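Local coordinates for protein GphF Dehydratase 1 (Archangium violaceum, PDB 6MBF) that probably dehydrates acyl-chain intermediates as the first dehydratase domain of the gephyronic acid polyketide synthase, where it is linked to olefin rearrangement, at residues L166-H171 / V183-E188; V242-R247 / L264-M269; R231-A236 / V274-A279. All coordinates share one frame; numbering follows the deposited sequence.

Contact 1 (L166-H171 / V183-E188)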
ATOM      1  N   LEU A 166      -3.968   8.831  -8.805  1.00 16.18           N
ATOM      2  CA  LEU A 166      -3.562   7.436  -8.679  1.00 18.24           C
ATOM      3  C   LEU A 166      -3.462   6.765 -10.049  1.00 14.95           C
ATOM      4  O   LEU A 166      -3.962   5.651 -10.254  1.00 15.36           O
ATOM      5  CB  LEU A 166      -4.544   6.704  -7.758  1.00 16.84           C
ATOM      6  CG  LEU A 166      -4.605   7.298  -6.344  1.00 16.87           C
ATOM      7  CD1 LEU A 166      -5.733   6.702  -5.531  1.00 18.31           C
ATOM      8  CD2 LEU A 166      -3.262   7.104  -5.629  1.00 16.83           C
ATOM      9  N   ARG A 167      -2.811   7.449 -10.999  1.00 15.15           N
ATOM     10  CA  ARG A 167      -2.553   6.916 -12.338  1.00 12.34           C
ATOM     11  C   ARG A 167      -1.078   7.155 -12.652  1.00 14.18           C
ATOM     12  O   ARG A 167      -0.731   7.916 -13.560  1.00 18.56           O
ATOM     13  CB  ARG A 167      -3.477   7.572 -13.376  1.00 15.56           C
ATOM     14  CG  ARG A 167      -4.960   7.355 -13.062  1.00 14.07           C
ATOM     15  CD  ARG A 167      -5.865   8.175 -13.966  1.00 15.08           C
ATOM     16  NE  ARG A 167      -7.244   8.033 -13.518  1.00 17.37           N
ATOM     17  CZ  ARG A 167      -8.192   8.958 -13.651  1.00 21.24           C
ATOM     18  NH1 ARG A 167      -7.930  10.114 -14.258  1.00 16.16           N
ATOM     19  NH2 ARG A 167      -9.411   8.716 -13.176  1.00 18.43           N
ATOM     20  N   ASN A 168      -0.203   6.489 -11.897  1.00 15.04           N
ATOM     21  CA  ASN A 168       1.209   6.843 -11.858  1.00 18.54           C
ATOM     22  C   ASN A 168       2.115   5.850 -12.575  1.00 15.31           C
ATOM     23  O   ASN A 168       3.345   5.980 -12.489  1.00 16.23           O
ATOM     24  CB  ASN A 168       1.640   7.019 -10.403  1.00 15.36           C
ATOM     25  CG  ASN A 168       0.890   8.160  -9.728  1.00 18.68           C
ATOM     26  OD1 ASN A 168       1.054   9.319 -10.108  1.00 19.84           O
ATOM     27  ND2 ASN A 168       0.053   7.836  -8.741  1.00 16.05           N
ATOM     28  N   ILE A 169       1.545   4.887 -13.294  1.00 16.40           N
ATOM     29  CA  ILE A 169       2.325   3.992 -14.151  1.00 15.37           C
ATOM     30  C   ILE A 169       2.593   4.709 -15.466  1.00 14.09           C
ATOM     31  O   ILE A 169       1.657   5.124 -16.159  1.00 18.09           O
ATOM     32  CB  ILE A 169       1.596   2.663 -14.403  1.00 15.09           C
ATOM     33  CG1 ILE A 169       1.016   2.087 -13.111  1.00 17.40           C
ATOM     34  CG2 ILE A 169       2.564   1.620 -15.033  1.00 13.63           C
ATOM     35  CD1 ILE A 169       0.101   0.899 -13.359  1.00 20.26           C
ATOM     36  N   ARG A 170       3.871   4.872 -15.803  0.52 12.44           N
ATOM     37  CA  ARG A 170       4.231   5.507 -17.063  0.52 19.14           C
ATOM     38  C   ARG A 170       4.334   4.499 -18.197  0.52 21.45           C
ATOM     39  O   ARG A 170       3.860   4.766 -19.309  0.52 17.93           O
ATOM     40  CB  ARG A 170       5.553   6.266 -16.914  0.52 20.84           C
ATOM     41  CG  ARG A 170       5.517   7.330 -15.834  0.52 25.07           C
ATOM     42  CD  ARG A 170       4.220   8.122 -15.905  0.52 27.52           C
ATOM     43  NE  ARG A 170       3.972   8.885 -14.688  0.52 31.64           N
ATOM     44  CZ  ARG A 170       2.760   9.139 -14.211  0.52 28.24           C
ATOM     45  NH1 ARG A 170       2.621   9.842 -13.098  0.52 18.90           N
ATOM     46  NH2 ARG A 170       1.688   8.673 -14.841  0.52 22.30           N
ATOM     47  N   HIS A 171       4.922   3.337 -17.921  1.00 18.04           N
ATOM     48  CA  HIS A 171       5.136   2.308 -18.929  1.00 18.25           C
ATOM     49  C   HIS A 171       4.997   0.956 -18.249  1.00 17.96           C
ATOM     50  O   HIS A 171       5.324   0.809 -17.069  1.00 17.54           O
ATOM     51  CB  HIS A 171       6.518   2.441 -19.586  1.00 17.64           C
ATOM     52  CG  HIS A 171       6.895   1.282 -20.457  1.00 30.14           C
ATOM     53  ND1 HIS A 171       6.457   1.151 -21.758  1.00 37.14           N
ATOM     54  CD2 HIS A 171       7.673   0.200 -20.211  1.00 32.94           C
ATOM     55  CE1 HIS A 171       6.945   0.037 -22.275  1.00 26.54           C
ATOM     56  NE2 HIS A 171       7.688  -0.560 -21.357  1.00 31.56           N
ATOM     57  N   VAL A 183       7.082   3.550 -12.726  1.00 14.31           N
ATOM     58  CA  VAL A 183       6.127   4.376 -12.000  1.00 14.96           C
ATOM     59  C   VAL A 183       6.843   5.626 -11.515  1.00 15.46           C
ATOM     60  O   VAL A 183       8.003   5.574 -11.086  1.00 15.29           O
ATOM     61  CB  VAL A 183       5.431   3.650 -10.817  1.00 19.91           C
ATOM     62  CG1 VAL A 183       4.989   2.258 -11.189  1.00 15.66           C
ATOM     63  CG2 VAL A 183       6.259   3.655  -9.568  1.00 45.46           C
ATOM     64  N   CYS A 184       6.147   6.754 -11.595  1.00 18.77           N
ATOM     65  CA  CYS A 184       6.740   8.035 -11.252  1.00 17.36           C
ATOM     66  C   CYS A 184       5.667   8.932 -10.662  1.00 23.55           C
ATOM     67  O   CYS A 184       4.592   9.091 -11.248  1.00 22.65           O
ATOM     68  CB  CYS A 184       7.368   8.680 -12.488  1.00 24.15           C
ATOM     69  SG  CYS A 184       8.361  10.127 -12.127  1.00 23.20           S
ATOM     70  N   LEU A 185       5.954   9.497  -9.494  1.00 16.70           N
ATOM     71  CA  LEU A 185       5.027  10.444  -8.898  1.00 17.79           C
ATOM     72  C   LEU A 185       5.083  11.772  -9.632  1.00 19.68           C
ATOM     73  O   LEU A 185       6.099  12.137 -10.228  1.00 20.70           O
ATOM     74  CB  LEU A 185       5.347  10.663  -7.426  1.00 19.89           C
ATOM     75  CG  LEU A 185       5.245   9.424  -6.537  1.00 21.20           C
ATOM     76  CD1 LEU A 185       5.680   9.770  -5.147  1.00 22.91           C
ATOM     77  CD2 LEU A 185       3.835   8.842  -6.546  1.00 21.18           C
ATOM     78  N   GLN A 186       3.971  12.496  -9.603  0.53 21.06           N
ATOM     79  CA  GLN A 186       3.925  13.835 -10.170  0.53 23.51           C
ATOM     80  C   GLN A 186       3.059  14.707  -9.274  0.53 22.41           C
ATOM     81  O   GLN A 186       2.534  14.259  -8.246  0.53 19.93           O
ATOM     82  CB  GLN A 186       3.399  13.831 -11.617  0.53 24.63           C
ATOM     83  CG  GLN A 186       4.295  13.140 -12.646  0.53 25.19           C
ATOM     84  CD  GLN A 186       5.656  13.810 -12.800  0.53 22.47           C
ATOM     85  OE1 GLN A 186       5.803  15.007 -12.554  0.53 38.40           O
ATOM     86  NE2 GLN A 186       6.652  13.037 -13.215  0.53 21.95           N
ATOM     87  N   GLY A 187       2.915  15.966  -9.675  1.00 27.44           N
ATOM     88  CA  GLY A 187       2.053  16.893  -8.961  1.00 30.99           C
ATOM     89  C   GLY A 187       2.376  16.992  -7.486  1.00 19.57           C
ATOM     90  O   GLY A 187       3.543  16.959  -7.075  1.00 28.56           O
ATOM     91  N   GLU A 188       1.319  17.098  -6.675  1.00 22.25           N
ATOM     92  CA  GLU A 188       1.487  17.236  -5.233  1.00 29.66           C
ATOM     93  C   GLU A 188       2.142  16.001  -4.637  1.00 24.34           C
ATOM     94  O   GLU A 188       2.916  16.099  -3.679  1.00 26.84           O
ATOM     95  CB  GLU A 188       0.134  17.477  -4.562  1.00 25.58           C
ATOM     96  CG  GLU A 188      -0.650  18.668  -5.100  1.00 47.59           C
ATOM     97  CD  GLU A 188      -1.922  18.935  -4.306  1.00 55.88           C
ATOM     98  OE1 GLU A 188      -2.584  19.961  -4.572  1.00 65.12           O
ATOM     99  OE2 GLU A 188      -2.258  18.123  -3.413  1.00 56.85           O
TER
HETATM  100  O   HOH W   1       1.649  11.186  -8.352  1.00 30.24           O
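Arg170, in one of its two modelled conformers, folds its side chain back over the loop that leads into its strand and reaches the backbone on both sides of the contact: NH1 makes a weak bond to Cys184 O (2.8 Å, bent to 126° at the hydrogen), while NH2 donates to Arg167 O at 2.8 Å. The second bond arrives in the carbonyl plane on a lone pair, though Arg167 O sits tilted from the guanidinium plane. A bend at chi2 (-44°) turns the chain back, and one face of the guanidinium comes to rest over Asn168 O. Part of the same arginine also lies along Cys184, with NE 4.1 Å from Cys184 CB, and NH1 approaches Gln186 CG; its guanidinium and the Gln186 amide are turned 45° against each other. Gln186 too was modelled in two conformers, so this outer grip is doubtful as a fixed feature. Beneath it the two segments form the open end of the antiparallel hairpin of strands 169-175 and 178-184, in the hot-dog-type dehydratase fold. Ile169 and Val183 are a non-hydrogen-bonded pair, and just beyond them Arg170 and His171 both face His182 in a classic beta bulge. Asn168 O closes the hairpin end: it accepts Cys184 N at 3.0 Å, with the N-H pointing almost straight at it, and also receives a CA-H...O contact from Val183. Where the strands part, water takes over from direct pairing, donating to Asn168 OD1 at 2.6 Å and accepting from Gln186 N. The amide of Asn168 is held at its other end too, ND2 donating to Arg165 O. On the face bearing Ile169 and Val183, Ile169 CG1 and Val183 CG1 meet loosely at 4.4 Å, and helix 200-214 packs against both residues through Cys209 and Leu202.

Contact 2 (V242-R247 / L264-M269)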
ATOM      1  N   VAL A 242      10.390   4.569  -9.554  1.00 17.25           N
ATOM      2  CA  VAL A 242      11.002   3.246  -9.571  1.00 15.05           C
ATOM      3  C   VAL A 242      10.675   2.539 -10.876  1.00 16.87           C
ATOM      4  O   VAL A 242       9.733   2.895 -11.592  1.00 17.03           O
ATOM      5  CB  VAL A 242      10.547   2.332  -8.402  1.00 13.93           C
ATOM      6  CG1 VAL A 242      10.968   2.895  -7.041  1.00 17.61           C
ATOM      7  CG2 VAL A 242       9.045   2.102  -8.462  1.00 13.85           C
ATOM      8  N   ARG A 243      11.473   1.529 -11.176  1.00 16.22           N
ATOM      9  CA  ARG A 243      11.065   0.457 -12.065  1.00 16.49           C
ATOM     10  C   ARG A 243      10.739  -0.746 -11.195  1.00 17.77           C
ATOM     11  O   ARG A 243      11.472  -1.060 -10.254  1.00 19.84           O
ATOM     12  CB  ARG A 243      12.155   0.119 -13.082  1.00 16.75           C
ATOM     13  CG  ARG A 243      12.424   1.250 -14.071  1.00 18.10           C
ATOM     14  CD  ARG A 243      13.312   0.741 -15.204  1.00 25.43           C
ATOM     15  NE  ARG A 243      13.556   1.764 -16.219  1.00 35.59           N
ATOM     16  CZ  ARG A 243      14.571   2.624 -16.195  1.00 31.87           C
ATOM     17  NH1 ARG A 243      15.458   2.603 -15.206  1.00 30.09           N
ATOM     18  NH2 ARG A 243      14.699   3.518 -17.166  1.00 36.38           N
ATOM     19  N   VAL A 244       9.621  -1.397 -11.478  1.00 15.52           N
ATOM     20  CA  VAL A 244       9.143  -2.478 -10.628  1.00 13.81           C
ATOM     21  C   VAL A 244       9.041  -3.746 -11.460  1.00 17.28           C
ATOM     22  O   VAL A 244       8.491  -3.727 -12.566  1.00 20.62           O
ATOM     23  CB  VAL A 244       7.795  -2.139  -9.966  1.00 17.85           C
ATOM     24  CG1 VAL A 244       6.765  -1.673 -11.001  1.00 18.02           C
ATOM     25  CG2 VAL A 244       7.291  -3.336  -9.168  1.00 18.07           C
ATOM     26  N   HIS A 245       9.598  -4.833 -10.943  1.00 15.02           N
ATOM     27  CA  HIS A 245       9.399  -6.152 -11.519  1.00 13.33           C
ATOM     28  C   HIS A 245       8.363  -6.889 -10.679  1.00 14.80           C
ATOM     29  O   HIS A 245       8.449  -6.892  -9.447  1.00 17.50           O
ATOM     30  CB  HIS A 245      10.719  -6.924 -11.567  1.00 16.72           C
ATOM     31  CG  HIS A 245      10.581  -8.314 -12.089  1.00 16.98           C
ATOM     32  ND1 HIS A 245      11.125  -9.404 -11.447  1.00 22.98           N
ATOM     33  CD2 HIS A 245       9.930  -8.801 -13.173  1.00 17.35           C
ATOM     34  CE1 HIS A 245      10.833 -10.501 -12.124  1.00 20.27           C
ATOM     35  NE2 HIS A 245      10.106 -10.163 -13.171  1.00 16.11           N
ATOM     36  N   LEU A 246       7.370  -7.491 -11.334  1.00 15.67           N
ATOM     37  CA  LEU A 246       6.337  -8.233 -10.623  1.00 13.63           C
ATOM     38  C   LEU A 246       6.202  -9.625 -11.221  1.00 15.22           C
ATOM     39  O   LEU A 246       6.452  -9.831 -12.412  1.00 15.29           O
ATOM     40  CB  LEU A 246       4.978  -7.509 -10.664  1.00 14.74           C
ATOM     41  CG  LEU A 246       4.233  -7.494 -12.005  1.00 20.97           C
ATOM     42  CD1 LEU A 246       3.315  -8.716 -12.169  1.00 25.48           C
ATOM     43  CD2 LEU A 246       3.411  -6.250 -12.124  1.00 21.70           C
ATOM     44  N   ARG A 247       5.809 -10.580 -10.381  1.00 13.17           N
ATOM     45  CA  ARG A 247       5.555 -11.945 -10.835  1.00 13.89           C
ATOM     46  C   ARG A 247       4.275 -12.459 -10.187  1.00 15.82           C
ATOM     47  O   ARG A 247       4.191 -12.574  -8.961  1.00 15.98           O
ATOM     48  CB  ARG A 247       6.735 -12.878 -10.520  1.00 16.63           C
ATOM     49  CG  ARG A 247       6.452 -14.344 -10.889  1.00 18.17           C
ATOM     50  CD  ARG A 247       7.647 -15.280 -10.608  1.00 17.93           C
ATOM     51  NE  ARG A 247       8.829 -14.936 -11.394  1.00 18.55           N
ATOM     52  CZ  ARG A 247      10.025 -14.635 -10.887  1.00 20.50           C
ATOM     53  NH1 ARG A 247      10.221 -14.628  -9.571  1.00 22.90           N
ATOM     54  NH2 ARG A 247      11.033 -14.343 -11.702  1.00 21.22           N
ATOM     55  N   LEU A 264       6.875  -8.718  -5.792  1.00 12.19           N
ATOM     56  CA  LEU A 264       7.325  -7.516  -6.480  1.00 13.43           C
ATOM     57  C   LEU A 264       8.685  -7.090  -5.954  1.00 16.18           C
ATOM     58  O   LEU A 264       9.020  -7.318  -4.789  1.00 16.19           O
ATOM     59  CB  LEU A 264       6.340  -6.345  -6.319  1.00 14.68           C
ATOM     60  CG  LEU A 264       4.904  -6.527  -6.806  1.00 12.12           C
ATOM     61  CD1 LEU A 264       4.033  -7.111  -5.716  1.00 14.62           C
ATOM     62  CD2 LEU A 264       4.353  -5.170  -7.244  1.00 14.77           C
ATOM     63  N   ARG A 265       9.471  -6.481  -6.838  0.53 13.71           N
ATOM     64  CA  ARG A 265      10.764  -5.901  -6.502  0.53 14.91           C
ATOM     65  C   ARG A 265      10.815  -4.509  -7.110  0.53 17.94           C
ATOM     66  O   ARG A 265      10.580  -4.348  -8.313  0.53 17.25           O
ATOM     67  CB  ARG A 265      11.917  -6.766  -7.028  0.53 16.54           C
ATOM     68  CG  ARG A 265      11.901  -8.203  -6.504  0.53 22.43           C
ATOM     69  CD  ARG A 265      12.070  -8.217  -5.003  0.53 17.82           C
ATOM     70  NE  ARG A 265      12.277  -9.555  -4.452  0.53 19.92           N
ATOM     71  CZ  ARG A 265      11.346 -10.279  -3.838  0.53 17.92           C
ATOM     72  NH1 ARG A 265      10.108  -9.817  -3.696  0.53 10.59           N
ATOM     73  NH2 ARG A 265      11.663 -11.475  -3.355  0.53 19.94           N
ATOM     74  N   LEU A 266      11.088  -3.508  -6.277  1.00 14.63           N
ATOM     75  CA  LEU A 266      11.155  -2.118  -6.712  1.00 13.01           C
ATOM     76  C   LEU A 266      12.616  -1.679  -6.781  1.00 14.20           C
ATOM     77  O   LEU A 266      13.374  -1.890  -5.831  1.00 15.07           O
ATOM     78  CB  LEU A 266      10.377  -1.207  -5.752  1.00 11.84           C
ATOM     79  CG  LEU A 266       8.836  -1.221  -5.762  1.00 13.97           C
ATOM     80  CD1 LEU A 266       8.254  -2.587  -5.423  1.00 16.10           C
ATOM     81  CD2 LEU A 266       8.328  -0.182  -4.782  1.00 16.04           C
ATOM     82  N   PHE A 267      12.996  -1.042  -7.890  1.00 15.31           N
ATOM     83  CA  PHE A 267      14.364  -0.589  -8.115  1.00 14.38           C
ATOM     84  C   PHE A 267      14.378   0.903  -8.407  1.00 16.27           C
ATOM     85  O   PHE A 267      13.458   1.426  -9.043  1.00 15.92           O
ATOM     86  CB  PHE A 267      15.013  -1.333  -9.291  1.00 16.48           C
ATOM     87  CG  PHE A 267      15.067  -2.820  -9.111  1.00 16.54           C
ATOM     88  CD1 PHE A 267      16.195  -3.433  -8.579  1.00 19.60           C
ATOM     89  CD2 PHE A 267      13.984  -3.605  -9.475  1.00 16.55           C
ATOM     90  CE1 PHE A 267      16.237  -4.810  -8.408  1.00 19.24           C
ATOM     91  CE2 PHE A 267      14.022  -4.975  -9.306  1.00 19.83           C
ATOM     92  CZ  PHE A 267      15.145  -5.578  -8.776  1.00 19.97           C
ATOM     93  N   ASP A 268      15.426   1.598  -7.959  1.00 15.12           N
ATOM     94  CA  ASP A 268      15.541   2.987  -8.382  1.00 14.02           C
ATOM     95  C   ASP A 268      15.999   3.029  -9.840  1.00 15.97           C
ATOM     96  O   ASP A 268      16.228   1.994 -10.476  1.00 19.20           O
ATOM     97  CB  ASP A 268      16.449   3.780  -7.434  1.00 16.84           C
ATOM     98  CG  ASP A 268      17.912   3.337  -7.455  1.00 19.10           C
ATOM     99  OD1 ASP A 268      18.378   2.700  -8.424  1.00 18.89           O
ATOM    100  OD2 ASP A 268      18.613   3.651  -6.465  1.00 19.86           O
ATOM    101  N   MET A 269      16.099   4.241 -10.393  1.00 18.37           N
ATOM    102  CA  MET A 269      16.421   4.355 -11.814  1.00 18.00           C
ATOM    103  C   MET A 269      17.871   3.988 -12.131  1.00 21.34           C
ATOM    104  O   MET A 269      18.231   3.926 -13.315  1.00 23.25           O
ATOM    105  CB  MET A 269      16.093   5.765 -12.306  1.00 24.01           C
ATOM    106  CG  MET A 269      14.623   6.131 -12.090  1.00 19.95           C
ATOM    107  SD  MET A 269      13.467   4.932 -12.808  1.00 22.67           S
ATOM    108  CE  MET A 269      13.513   5.419 -14.530  1.00 29.51           C
TER
HETATM  109  O   HOH W   2      15.706   0.849 -12.945  1.00 24.28           O
HETATM  110  O   HOH W   3      17.507   4.949 -15.845  1.00 46.79           O
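Strand 242-247 runs antiparallel to strand 264-267, their axes 4.6 Å apart at closest and 160° between directions. Arg243 with Phe267 and His245 with Arg265 are hydrogen-bonded pairs, each joined by two N-H...O bonds between its own backbone N and O atoms. Val244 with Leu266 and Leu246 with Leu264 alternate as non-hydrogen-bonded pairs, and their side chains form one apolar face. There Val244 CG2, anti to the backbone N, touches both Leu266 CD1 (3.9 Å) and Leu264 CD2 (4.0 Å), while Leu246 CB meets Leu264 CG. Helix 200-214 covers this layer with Cys206, Cys209 and Leu213. On the reverse face, the edge of the Phe267 ring lies beside Arg243 O. Two residues after Phe267, the bent chain of Met269 crosses extended Arg243 at about a right angle and lays CE over one guanidinium face, 3.4 Å from Arg243 CZ. Two waters in the guanidinium plane accept from Arg243 NH1 and donate to Asp268 O and Met269 O. NH1 thus gives its hydrogens to water in the plane while a methyl lies over one face, toward its rim, which probably lets the charge stay hydrated beside an apolar neighbour.

Contact 3 (R231-A236 / V274-A279); sequences RIELRA and VASVDA
Val274 O accepts Arg235 N at 2.7 Å in a nearly straight bond (170° at the hydrogen), the shortest between the two segments, though the donor stands 25° from the carbonyl plane. CB and CG of Arg235 and CD1 of Leu234 also crowd round this oxygen, the leucine methyl 3.6 Å from Val274 O. From here the strands run antiparallel. Glu233 with Ser276 is bonded both ways; Arg231 with Asp278 has a short bond from Asp278 N and a weak one from Arg231 N. On the face of Arg231, Glu233, Ser276 and Asp278, the chain turns polar. Arg231 is extended from CG to NE and donates through NH2 to Glu233 OE1, a salt bridge of 3.1 Å that lies in the guanidinium plane but meets the carboxylate from above its own plane. Asp278 runs alongside Arg231, its OD1 3.9 Å from Arg231 CD, yet its carboxylate turns to Arg265. Further along, a water accepts from Arg235 NE at 2.7 Å and lies 3.3 Å from Ser276 OG in one of that serine's two modelled conformers. The other face is apolar: the side chains of Ile232 and Val277 lie side by side, Ile232 CD1 4.0 Å from Val277 CG2, and Leu234 CD1, with CG anti to the backbone N (chi1 -177°), reaches Ala275 CB at 3.9 Å. Val274 and Ala275 both face Leu266, a classic beta bulge. Strand 224-234 continues the sheet to strand 73-81, where Glu77 pairs with Arg231, while Arg131 takes Glu233; strand 273-284 carries it on to strand 259-267.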
ATOM      1  N   ARG A 231       5.466 -10.181   3.434  1.00 16.50           N
ATOM      2  CA  ARG A 231       6.606  -9.368   3.834  1.00 14.06           C
ATOM      3  C   ARG A 231       6.756  -8.193   2.884  1.00 18.03           C
ATOM      4  O   ARG A 231       6.605  -8.350   1.673  1.00 19.24           O
ATOM      5  CB  ARG A 231       7.890 -10.202   3.833  1.00 15.86           C
ATOM      6  CG  ARG A 231       9.114  -9.500   4.351  1.00 19.08           C
ATOM      7  CD  ARG A 231      10.273 -10.484   4.337  1.00 28.24           C
ATOM      8  NE  ARG A 231      11.560  -9.804   4.399  1.00 48.33           N
ATOM      9  CZ  ARG A 231      12.315  -9.724   5.488  1.00 48.43           C
ATOM     10  NH1 ARG A 231      11.925 -10.294   6.623  1.00 38.98           N
ATOM     11  NH2 ARG A 231      13.469  -9.073   5.437  1.00 46.34           N
ATOM     12  N   ILE A 232       7.048  -7.020   3.440  1.00 16.79           N
ATOM     13  CA  ILE A 232       7.536  -5.894   2.655  1.00 14.40           C
ATOM     14  C   ILE A 232       8.778  -5.350   3.348  1.00 13.53           C
ATOM     15  O   ILE A 232       8.792  -5.196   4.573  1.00 16.88           O
ATOM     16  CB  ILE A 232       6.470  -4.794   2.460  1.00 16.73           C
ATOM     17  CG1 ILE A 232       7.067  -3.623   1.676  1.00 18.31           C
ATOM     18  CG2 ILE A 232       5.920  -4.308   3.789  1.00 16.19           C
ATOM     19  CD1 ILE A 232       6.034  -2.605   1.184  1.00 21.86           C
ATOM     20  N   GLU A 233       9.834  -5.113   2.576  1.00 13.62           N
ATOM     21  CA  GLU A 233      11.068  -4.551   3.105  1.00 14.75           C
ATOM     22  C   GLU A 233      11.434  -3.305   2.317  1.00 16.59           C
ATOM     23  O   GLU A 233      11.399  -3.314   1.086  1.00 22.38           O
ATOM     24  CB  GLU A 233      12.199  -5.569   3.051  1.00 19.66           C
ATOM     25  CG  GLU A 233      13.477  -5.066   3.662  1.00 33.65           C
ATOM     26  CD  GLU A 233      14.461  -6.181   3.876  1.00 52.49           C
ATOM     27  OE1 GLU A 233      14.357  -7.205   3.164  1.00 30.23           O
ATOM     28  OE2 GLU A 233      15.324  -6.041   4.766  1.00 48.48           O
ATOM     29  N   LEU A 234      11.771  -2.231   3.022  1.00 13.22           N
ATOM     30  CA  LEU A 234      12.113  -0.956   2.399  1.00 12.23           C
ATOM     31  C   LEU A 234      13.561  -0.605   2.712  1.00 15.42           C
ATOM     32  O   LEU A 234      13.953  -0.570   3.886  1.00 18.70           O
ATOM     33  CB  LEU A 234      11.191   0.159   2.895  1.00 15.88           C
ATOM     34  CG  LEU A 234      11.384   1.545   2.283  1.00 17.70           C
ATOM     35  CD1 LEU A 234      11.031   1.564   0.791  1.00 15.38           C
ATOM     36  CD2 LEU A 234      10.548   2.572   3.031  1.00 15.82           C
ATOM     37  N   ARG A 235      14.346  -0.332   1.668  1.00 16.43           N
ATOM     38  CA  ARG A 235      15.768  -0.047   1.819  1.00 18.21           C
ATOM     39  C   ARG A 235      16.139   1.405   1.584  1.00 22.96           C
ATOM     40  O   ARG A 235      17.275   1.787   1.883  1.00 24.05           O
ATOM     41  CB  ARG A 235      16.600  -0.904   0.855  1.00 19.62           C
ATOM     42  CG  ARG A 235      16.250  -2.366   0.851  1.00 26.45           C
ATOM     43  CD  ARG A 235      17.324  -3.161   0.134  1.00 38.74           C
ATOM     44  NE  ARG A 235      17.175  -4.592   0.364  1.00 50.02           N
ATOM     45  CZ  ARG A 235      18.176  -5.461   0.306  1.00 53.12           C
ATOM     46  NH1 ARG A 235      19.402  -5.036   0.031  1.00 58.02           N
ATOM     47  NH2 ARG A 235      17.955  -6.749   0.529  1.00 54.80           N
ATOM     48  N   ALA A 236      15.253   2.204   1.001  1.00 18.41           N
ATOM     49  CA  ALA A 236      15.500   3.625   0.806  1.00 18.90           C
ATOM     50  C   ALA A 236      14.200   4.375   1.051  1.00 17.06           C
ATOM     51  O   ALA A 236      13.134   3.922   0.629  1.00 20.05           O
ATOM     52  CB  ALA A 236      16.028   3.918  -0.604  1.00 21.43           C
ATOM     53  N   VAL A 274      15.126  -0.945  -4.041  1.00 12.60           N
ATOM     54  CA  VAL A 274      14.504  -0.017  -3.103  1.00 15.16           C
ATOM     55  C   VAL A 274      13.573  -0.734  -2.132  1.00 17.12           C
ATOM     56  O   VAL A 274      13.515  -0.392  -0.949  1.00 16.12           O
ATOM     57  CB  VAL A 274      13.746   1.077  -3.892  1.00 17.92           C
ATOM     58  CG1 VAL A 274      12.760   1.812  -2.994  1.00 25.50           C
ATOM     59  CG2 VAL A 274      14.733   2.043  -4.520  1.00 26.02           C
ATOM     60  N   ALA A 275      12.816  -1.716  -2.615  1.00 17.27           N
ATOM     61  CA  ALA A 275      11.839  -2.380  -1.767  1.00 16.21           C
ATOM     62  C   ALA A 275      11.495  -3.731  -2.367  1.00 20.29           C
ATOM     63  O   ALA A 275      11.641  -3.952  -3.568  1.00 16.50           O
ATOM     64  CB  ALA A 275      10.569  -1.535  -1.595  1.00 16.78           C
ATOM     65  N   SER A 276      11.007  -4.629  -1.518  0.62 17.44           N
ATOM     66  CA  SER A 276      10.610  -5.955  -1.970  0.62 19.01           C
ATOM     67  C   SER A 276       9.328  -6.367  -1.270  0.62 16.17           C
ATOM     68  O   SER A 276       9.184  -6.176  -0.058  0.62 15.21           O
ATOM     69  CB  SER A 276      11.693  -6.995  -1.699  0.62 18.53           C
ATOM     70  OG  SER A 276      11.959  -7.069  -0.311  0.62 19.50           O
ATOM     71  N   VAL A 277       8.417  -6.959  -2.035  1.00 15.23           N
ATOM     72  CA  VAL A 277       7.098  -7.366  -1.559  1.00 13.70           C
ATOM     73  C   VAL A 277       6.948  -8.852  -1.854  1.00 15.77           C
ATOM     74  O   VAL A 277       7.031  -9.266  -3.016  1.00 17.06           O
ATOM     75  CB  VAL A 277       5.963  -6.564  -2.224  1.00 14.85           C
ATOM     76  CG1 VAL A 277       4.619  -7.080  -1.745  1.00 17.49           C
ATOM     77  CG2 VAL A 277       6.097  -5.064  -1.925  1.00 15.55           C
ATOM     78  N   ASP A 278       6.750  -9.657  -0.812  1.00 16.20           N
ATOM     79  CA  ASP A 278       6.578 -11.096  -0.966  1.00 14.91           C
ATOM     80  C   ASP A 278       5.132 -11.475  -0.691  1.00 15.99           C
ATOM     81  O   ASP A 278       4.593 -11.151   0.372  1.00 14.36           O
ATOM     82  CB  ASP A 278       7.496 -11.879  -0.019  1.00 15.83           C
ATOM     83  CG  ASP A 278       8.962 -11.657  -0.314  1.00 24.79           C
ATOM     84  OD1 ASP A 278       9.763 -11.595   0.646  1.00 28.21           O
ATOM     85  OD2 ASP A 278       9.304 -11.529  -1.507  1.00 22.83           O
ATOM     86  N   ALA A 279       4.523 -12.191  -1.638  1.00 16.34           N
ATOM     87  CA  ALA A 279       3.198 -12.777  -1.470  1.00 15.68           C
ATOM     88  C   ALA A 279       2.153 -11.719  -1.098  1.00 14.45           C
ATOM     89  O   ALA A 279       1.460 -11.809  -0.082  1.00 16.11           O
ATOM     90  CB  ALA A 279       3.237 -13.912  -0.436  1.00 17.06           C
TER
HETATM   91  O   HOH W   4      14.508  -5.154   0.331  1.00 38.41           O

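How the contacts relate
Contacts 2 and 3 are successive steps across the same run of strands: strand 259-267 borders strand 273-284, with Leu266 bonded to both Val274 and Ala275, and contact 2 is nested within the chain loop closed by contact 3. Contact 1 joins from the other side, through Val183 N and Val242 O, but does not touch contact 3. Contact 2 is the buried one, whereas contacts 1 and 3 are only partly so. Regular strand pairing dominates 2 and 3; contact 1, at a hairpin mouth, has a single regular backbone bond, helped by a weak arginine bond and a water. Salt bridges border both contacts 2 and 3, and Arg265-Asp278 ties the one to the other.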